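Local coordinates for protein EmGH1 (Erythrobacter marinus, PDB 5Z87) that probably hydrolyses beta-glucosidic bonds, as expected of a bacterial beta-glucosidase from glycosyl hydrolase family 3, at residues Leu277-Gly282 with Pro288-Thr293; Val299-Trp304 with Gly341-Leu346; Arg318-His321 with Gly325-Gly328. One frame throughout, in Å; residues are numbered along the deposited sequence.

All three contacts lie in the glycosyl hydrolase family 3 N-terminal domain, a family of the TIM-barrel clan. Contact 1 comes first along the chain, at the end of strand 276-279; contact 2 then opens on helix 293-303 and closes at strand 345-346, with contact 3 between its two halves. The centres of contacts 1 and 2 are about 9 Å apart, those of 1 and 3 about 12 Å, and those of 2 and 3 about 19 Å. Contact 1 is the middle piece: H290 O packs against both V342 and I320. The set thus connects one strand end beside the ligand pocket with a helix-to-strand connection and a helix turn at the subunit interface.

Contact 1. Residues Leu277-Gly282 with Pro288-Thr293; sequences LMASHG and PAHADT
A289 N donates to G282 O over 2.9 Å in a nearly straight bond. A second, weak bond runs from H290 ND1 to S280 O; at 2.8 Å it is short but badly bent. The other ring nitrogen, NE2, pairs with the backbone N of D313, so the imidazole is held at both nitrogens. A water at the ring edge, near its plane, accepts from H290 N at 3.0 Å.

The S280 hydroxyl serves its own turn. With OG anti to the backbone N (chi1 166°), it accepts from G282 N at 3.1 Å in an ST turn, which probably steadies the backbone at G282, whose O receives A289 N. Packing surrounds this polar frame. The methyl of A279 sits over the centre of one face of the H290 ring, CB lying 3.5 Å from the centroid, a CH-pi contact that suits a side chain this small. A289, also small, sets its CB 3.9 Å from S280 CB.

A phenylalanine in place of H290 has no ring nitrogens and would probably leave S280 O and D313 N without these partners.

Between these anchored residues stands H281, which hydrogen-bonds D316 and stacks on F247; the nearest atoms of its side chain and a bound dithiothreitol, probably from the crystallisation liquor, are about 3 Å apart. H290, bonded weakly to S280 O and through NE2 to D313 N, probably helps to hold the backbone that carries the pocket residues H281 and D313.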
# COMPACT_ATOMS: atom_id res chain seq x y z
N LEU A 277 -7.95 24.27 -11.56
CA LEU A 277 -7.70 23.00 -10.88
C LEU A 277 -7.60 21.93 -11.95
O LEU A 277 -8.38 21.95 -12.91
CB LEU A 277 -8.83 22.66 -9.89
CG LEU A 277 -8.81 21.26 -9.26
CD1 LEU A 277 -9.25 21.37 -7.81
CD2 LEU A 277 -9.72 20.30 -10.01
N MET A 278 -6.64 21.01 -11.80
CA MET A 278 -6.47 19.89 -12.73
C MET A 278 -6.75 18.56 -12.03
O MET A 278 -6.36 18.36 -10.88
CB MET A 278 -5.06 19.88 -13.33
CG MET A 278 -4.79 18.72 -14.29
SD MET A 278 -3.07 18.71 -14.86
CE MET A 278 -3.05 20.08 -16.00
N ALA A 279 -7.42 17.65 -12.74
CA ALA A 279 -7.80 16.35 -12.20
C ALA A 279 -6.67 15.34 -12.39
O ALA A 279 -5.69 15.59 -13.09
CB ALA A 279 -9.09 15.85 -12.85
N SER A 280 -6.84 14.17 -11.78
CA SER A 280 -5.80 13.15 -11.68
C SER A 280 -5.94 12.05 -12.74
O SER A 280 -7.04 11.67 -13.13
CB SER A 280 -5.83 12.53 -10.28
OG SER A 280 -5.08 11.33 -10.22
N HIS A 281 -4.78 11.52 -13.17
CA HIS A 281 -4.74 10.35 -14.05
C HIS A 281 -5.57 9.19 -13.50
O HIS A 281 -6.15 8.41 -14.27
CB HIS A 281 -3.30 9.82 -14.19
CG HIS A 281 -2.39 10.65 -15.04
ND1 HIS A 281 -2.85 11.50 -16.02
CD2 HIS A 281 -1.04 10.72 -15.08
CE1 HIS A 281 -1.82 12.08 -16.61
NE2 HIS A 281 -0.71 11.62 -16.06
N GLY A 282 -5.57 9.02 -12.19
CA GLY A 282 -5.88 7.74 -11.58
C GLY A 282 -7.35 7.55 -11.25
O GLY A 282 -8.21 8.37 -11.57
N PRO A 288 -12.58 6.74 -12.18
CA PRO A 288 -11.58 7.69 -12.68
C PRO A 288 -11.86 9.08 -12.14
O PRO A 288 -13.01 9.53 -12.13
CB PRO A 288 -11.75 7.62 -14.20
CG PRO A 288 -12.53 6.35 -14.46
CD PRO A 288 -13.38 6.14 -13.26
N ALA A 289 -10.80 9.75 -11.67
CA ALA A 289 -10.95 11.10 -11.14
C ALA A 289 -11.57 12.04 -12.16
O ALA A 289 -12.37 12.92 -11.81
CB ALA A 289 -9.60 11.65 -10.67
N HIS A 290 -11.21 11.89 -13.44
CA HIS A 290 -11.78 12.73 -14.49
C HIS A 290 -13.26 12.44 -14.74
O HIS A 290 -13.89 13.18 -15.49
CB HIS A 290 -10.99 12.56 -15.79
CG HIS A 290 -9.71 13.34 -15.81
ND1 HIS A 290 -8.58 12.93 -15.13
CD2 HIS A 290 -9.39 14.51 -16.41
CE1 HIS A 290 -7.62 13.82 -15.31
NE2 HIS A 290 -8.08 14.79 -16.09
N ALA A 291 -13.81 11.38 -14.13
CA ALA A 291 -15.24 11.09 -14.16
C ALA A 291 -15.85 11.02 -12.76
O ALA A 291 -16.91 10.43 -12.59
CB ALA A 291 -15.52 9.77 -14.90
N ASP A 292 -15.20 11.63 -11.77
CA ASP A 292 -15.60 11.50 -10.37
C ASP A 292 -16.51 12.67 -10.01
O ASP A 292 -16.06 13.72 -9.54
CB ASP A 292 -14.37 11.43 -9.48
CG ASP A 292 -14.69 10.98 -8.06
OD1 ASP A 292 -15.81 11.25 -7.57
OD2 ASP A 292 -13.81 10.34 -7.43
N THR A 293 -17.82 12.48 -10.21
CA THR A 293 -18.80 13.54 -9.96
C THR A 293 -18.78 13.96 -8.50
O THR A 293 -18.90 15.15 -8.19
CB THR A 293 -20.21 13.09 -10.34
OG1 THR A 293 -20.26 12.72 -11.73
CG2 THR A 293 -21.21 14.21 -10.09
O HOH W 1 -9.07 10.11 -14.43

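Contact 2. Residues Val299-Trp304 with Gly341-Leu346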
# COMPACT_ATOMS: atom_id res chain seq x y z
N VAL A 299 -18.06 17.95 -3.97
CA VAL A 299 -17.07 18.56 -3.07
C VAL A 299 -16.60 19.90 -3.62
O VAL A 299 -16.61 20.92 -2.92
CB VAL A 299 -15.89 17.60 -2.85
CG1 VAL A 299 -14.71 18.35 -2.28
CG2 VAL A 299 -16.30 16.45 -1.93
N LEU A 300 -16.17 19.92 -4.89
CA LEU A 300 -15.47 21.08 -5.41
C LEU A 300 -16.43 22.24 -5.66
O LEU A 300 -16.17 23.36 -5.22
CB LEU A 300 -14.72 20.70 -6.67
CG LEU A 300 -13.85 21.76 -7.37
CD1 LEU A 300 -12.78 22.32 -6.45
CD2 LEU A 300 -13.24 21.13 -8.59
N ARG A 301 -17.56 21.97 -6.31
CA ARG A 301 -18.56 23.00 -6.59
C ARG A 301 -19.48 23.25 -5.40
O ARG A 301 -19.59 24.38 -4.92
CB ARG A 301 -19.39 22.61 -7.82
CG ARG A 301 -18.57 22.46 -9.08
CD ARG A 301 -17.76 23.71 -9.39
NE ARG A 301 -16.90 23.52 -10.56
CZ ARG A 301 -16.22 24.49 -11.16
NH1 ARG A 301 -15.48 24.19 -12.22
NH2 ARG A 301 -16.27 25.75 -10.70
N ASP A 302 -20.14 22.20 -4.90
CA ASP A 302 -21.18 22.40 -3.90
C ASP A 302 -20.60 22.66 -2.51
O ASP A 302 -21.00 23.61 -1.84
CB ASP A 302 -22.12 21.18 -3.84
CG ASP A 302 -22.92 20.99 -5.13
OD1 ASP A 302 -22.91 21.89 -6.00
OD2 ASP A 302 -23.56 19.92 -5.27
N ASP A 303 -19.67 21.81 -2.05
CA ASP A 303 -19.15 21.98 -0.70
C ASP A 303 -18.24 23.20 -0.60
O ASP A 303 -18.33 23.97 0.35
CB ASP A 303 -18.39 20.74 -0.24
CG ASP A 303 -19.28 19.56 0.10
OD1 ASP A 303 -20.53 19.67 0.08
OD2 ASP A 303 -18.71 18.49 0.40
N TRP A 304 -17.32 23.35 -1.56
CA TRP A 304 -16.29 24.38 -1.45
C TRP A 304 -16.63 25.67 -2.19
O TRP A 304 -15.97 26.69 -1.94
CB TRP A 304 -14.95 23.88 -2.00
CG TRP A 304 -14.35 22.73 -1.24
CD1 TRP A 304 -14.80 22.17 -0.08
CD2 TRP A 304 -13.19 21.99 -1.62
NE1 TRP A 304 -13.97 21.12 0.29
CE2 TRP A 304 -12.98 21.00 -0.64
CE3 TRP A 304 -12.30 22.08 -2.70
CZ2 TRP A 304 -11.92 20.09 -0.70
CZ3 TRP A 304 -11.24 21.17 -2.77
CH2 TRP A 304 -11.06 20.19 -1.77
N GLY A 341 -17.73 17.34 -14.47
CA GLY A 341 -17.28 18.67 -14.10
C GLY A 341 -15.92 19.08 -14.62
O GLY A 341 -15.34 20.04 -14.09
N VAL A 342 -15.39 18.38 -15.62
CA VAL A 342 -14.22 18.86 -16.35
C VAL A 342 -14.66 19.89 -17.38
O VAL A 342 -15.47 19.59 -18.26
CB VAL A 342 -13.48 17.70 -17.04
CG1 VAL A 342 -12.28 18.24 -17.79
CG2 VAL A 342 -13.08 16.61 -16.03
N ASP A 343 -14.11 21.10 -17.29
CA ASP A 343 -14.54 22.22 -18.12
C ASP A 343 -13.74 22.36 -19.40
O ASP A 343 -14.31 22.70 -20.44
CB ASP A 343 -14.46 23.54 -17.33
CG ASP A 343 -15.29 23.52 -16.08
OD1 ASP A 343 -16.47 23.09 -16.17
OD2 ASP A 343 -14.78 23.91 -15.00
N ILE A 344 -12.43 22.12 -19.36
CA ILE A 344 -11.59 22.30 -20.54
C ILE A 344 -10.65 21.11 -20.66
O ILE A 344 -10.05 20.67 -19.67
CB ILE A 344 -10.81 23.63 -20.49
CG1 ILE A 344 -9.85 23.74 -21.68
CG2 ILE A 344 -10.07 23.80 -19.19
CD1 ILE A 344 -9.43 25.16 -21.99
N GLU A 345 -10.54 20.57 -21.87
CA GLU A 345 -9.79 19.36 -22.13
C GLU A 345 -8.40 19.71 -22.64
O GLU A 345 -8.24 20.35 -23.68
CB GLU A 345 -10.52 18.48 -23.15
CG GLU A 345 -9.68 17.33 -23.60
CD GLU A 345 -10.33 16.57 -24.71
OE1 GLU A 345 -10.30 15.32 -24.67
OE2 GLU A 345 -10.90 17.22 -25.61
N LEU A 346 -7.39 19.31 -21.88
CA LEU A 346 -6.00 19.42 -22.29
C LEU A 346 -5.68 18.20 -23.14
O LEU A 346 -5.53 17.08 -22.63
CB LEU A 346 -5.11 19.51 -21.06
CG LEU A 346 -3.61 19.42 -21.32
CD1 LEU A 346 -3.14 20.62 -22.12
CD2 LEU A 346 -2.89 19.32 -19.98
O HOH W 2 -16.48 20.67 -11.78
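R301 and D343 join two backbones that stay well apart: their nearest CA pair, R301 and G341, is separated by 8.8 Å. Segment 299-304 runs through the later part of helix 293-303 to W304 and contains a wider pi-type turn, closed by W304 N bonding to V299 O at 2.9 Å. Across from it, G341 leaves helix 330-340 with phi at 133°, where a CB would be jammed against the preceding carbonyl oxygen; glycine therefore suits this exit, from which the chain runs into strand 345-346. The contact thus ties helix 293-303 to this link within the TIM-barrel-clan N-terminal domain, with strand 309-311 touching both.

To bridge the gap the arginine turns about its CB-CG bond (chi2 -55°) and then extends, bringing the guanidinium to the carboxylate from the opposite direction. NH1 reaches D343 OD2 at 2.9 Å in a salt bridge. OD2 lies at the guanidinium edge, near its plane; only NH1 and OD2 meet, a single-point rather than bidentate pairing, with the planes 58° apart. Beside it a water also lies at the guanidinium edge, accepting from R301 NE at 3.1 Å and donating to G341 O at 2.7 Å.

R301 NH2 also bonds F306 O and NH1 bonds G308 O, while D343 OD2 takes the N-H of V310 and OD1 forms a salt bridge to R375. A long arginine with several N-H groups suits the place, since it serves two backbone carbonyls directly and a third through water.

R301 NE also lies close to R375 NH2. The buried D343 carboxylate probably offsets these two like charges, and the energetic cost of burying it is likely to be eased by having both arginines and a backbone N-H as partners.

Contact 3. Residues Arg318-His321 with Gly325-Gly328; sequences RRIH and GVAG
The contact is the turn that ends the short helix 319-322, where I320 and H321 meet the chain as it comes back through G325, V326 and A327. G325 is the first residue to leave helical angles and takes positive phi, 71°, a conformation glycine adopts without strain. Its N makes a weak bond to H321 O at 3.2 Å.

I320 O grips two donors. V326 N approaches at 3.0 Å almost in line with the carbonyl, whereas A327 N, at 3.2 Å, comes from above the carbonyl plane. Two successive N-H groups thus converge on one oxygen and fold the chain tightly over the helix end.

The side chain of H321 adds a tie of its own. A chi1 of 164° turns the ring away from its own N, so that its ND1 edge meets A327 O: ND1 donates at 2.6 Å with the acceptor lying in the ring plane. The oxygen is met from above its own carbonyl plane, 37° out of it. A histidine fits because it supplies an N-H at the ring edge while its CB packs on the A327 methyl. The same methyl also meets CG2 of I320, 3.8 Å from A327 CB; the small alanine suits a place touched by both I320 and H321.

G325 forms backbone hydrogen bonds with the second subunit, whose I715, a magnesium ligand there, packs against H321, and whose S717 packs against V326. Within the same chain, I320 and A327 touch M336 of helix 330-340, A327 also touches A333, and G328 N bonds E332, so the turn joins the end of helix 319-322 to the flank of helix 330-340.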
# COMPACT_ATOMS: atom_id res chain seq x y z
N ARG A 318 -10.28 11.28 -22.82
CA ARG A 318 -10.29 10.10 -23.67
C ARG A 318 -9.94 8.83 -22.89
O ARG A 318 -10.48 7.76 -23.16
CB ARG A 318 -9.31 10.28 -24.83
CG ARG A 318 -9.36 9.14 -25.84
CD ARG A 318 -8.19 9.17 -26.80
NE ARG A 318 -7.79 10.54 -27.08
CZ ARG A 318 -8.28 11.27 -28.08
NH1 ARG A 318 -9.17 10.75 -28.92
NH2 ARG A 318 -7.85 12.50 -28.25
N ARG A 319 -9.02 8.94 -21.93
CA ARG A 319 -8.55 7.75 -21.23
C ARG A 319 -9.56 7.19 -20.25
O ARG A 319 -9.36 6.07 -19.77
CB ARG A 319 -7.24 8.05 -20.51
CG ARG A 319 -6.05 8.17 -21.44
CD ARG A 319 -4.90 8.76 -20.71
NE ARG A 319 -3.85 9.20 -21.61
CZ ARG A 319 -2.81 9.92 -21.21
NH1 ARG A 319 -2.71 10.28 -19.94
NH2 ARG A 319 -1.88 10.30 -22.08
N ILE A 320 -10.62 7.93 -19.92
CA ILE A 320 -11.77 7.35 -19.24
C ILE A 320 -12.22 6.10 -19.97
O ILE A 320 -12.63 5.10 -19.36
CB ILE A 320 -12.92 8.36 -19.14
CG1 ILE A 320 -12.51 9.60 -18.35
CG2 ILE A 320 -14.16 7.71 -18.50
CD1 ILE A 320 -13.56 10.72 -18.52
N HIS A 321 -12.15 6.14 -21.30
CA HIS A 321 -12.47 5.02 -22.16
C HIS A 321 -11.25 4.15 -22.42
O HIS A 321 -11.28 2.94 -22.15
CB HIS A 321 -13.05 5.51 -23.49
CG HIS A 321 -13.05 4.47 -24.56
ND1 HIS A 321 -13.82 3.33 -24.48
CD2 HIS A 321 -12.36 4.38 -25.72
CE1 HIS A 321 -13.61 2.58 -25.56
NE2 HIS A 321 -12.72 3.20 -26.32
N GLY A 325 -11.24 1.92 -19.12
CA GLY A 325 -12.31 1.02 -19.52
C GLY A 325 -13.63 1.31 -18.84
O GLY A 325 -14.41 0.38 -18.59
N VAL A 326 -13.90 2.57 -18.52
CA VAL A 326 -15.14 2.95 -17.87
C VAL A 326 -16.14 3.52 -18.86
O VAL A 326 -17.32 3.18 -18.80
CB VAL A 326 -14.85 3.93 -16.71
CG1 VAL A 326 -16.14 4.60 -16.21
CG2 VAL A 326 -14.16 3.19 -15.58
N ALA A 327 -15.69 4.34 -19.81
CA ALA A 327 -16.53 4.81 -20.89
C ALA A 327 -16.48 3.83 -22.05
O ALA A 327 -15.41 3.32 -22.40
CB ALA A 327 -16.09 6.20 -21.35
N GLY A 328 -17.64 3.59 -22.67
CA GLY A 328 -17.72 2.66 -23.77
C GLY A 328 -17.15 3.17 -25.07
O GLY A 328 -16.87 2.38 -25.98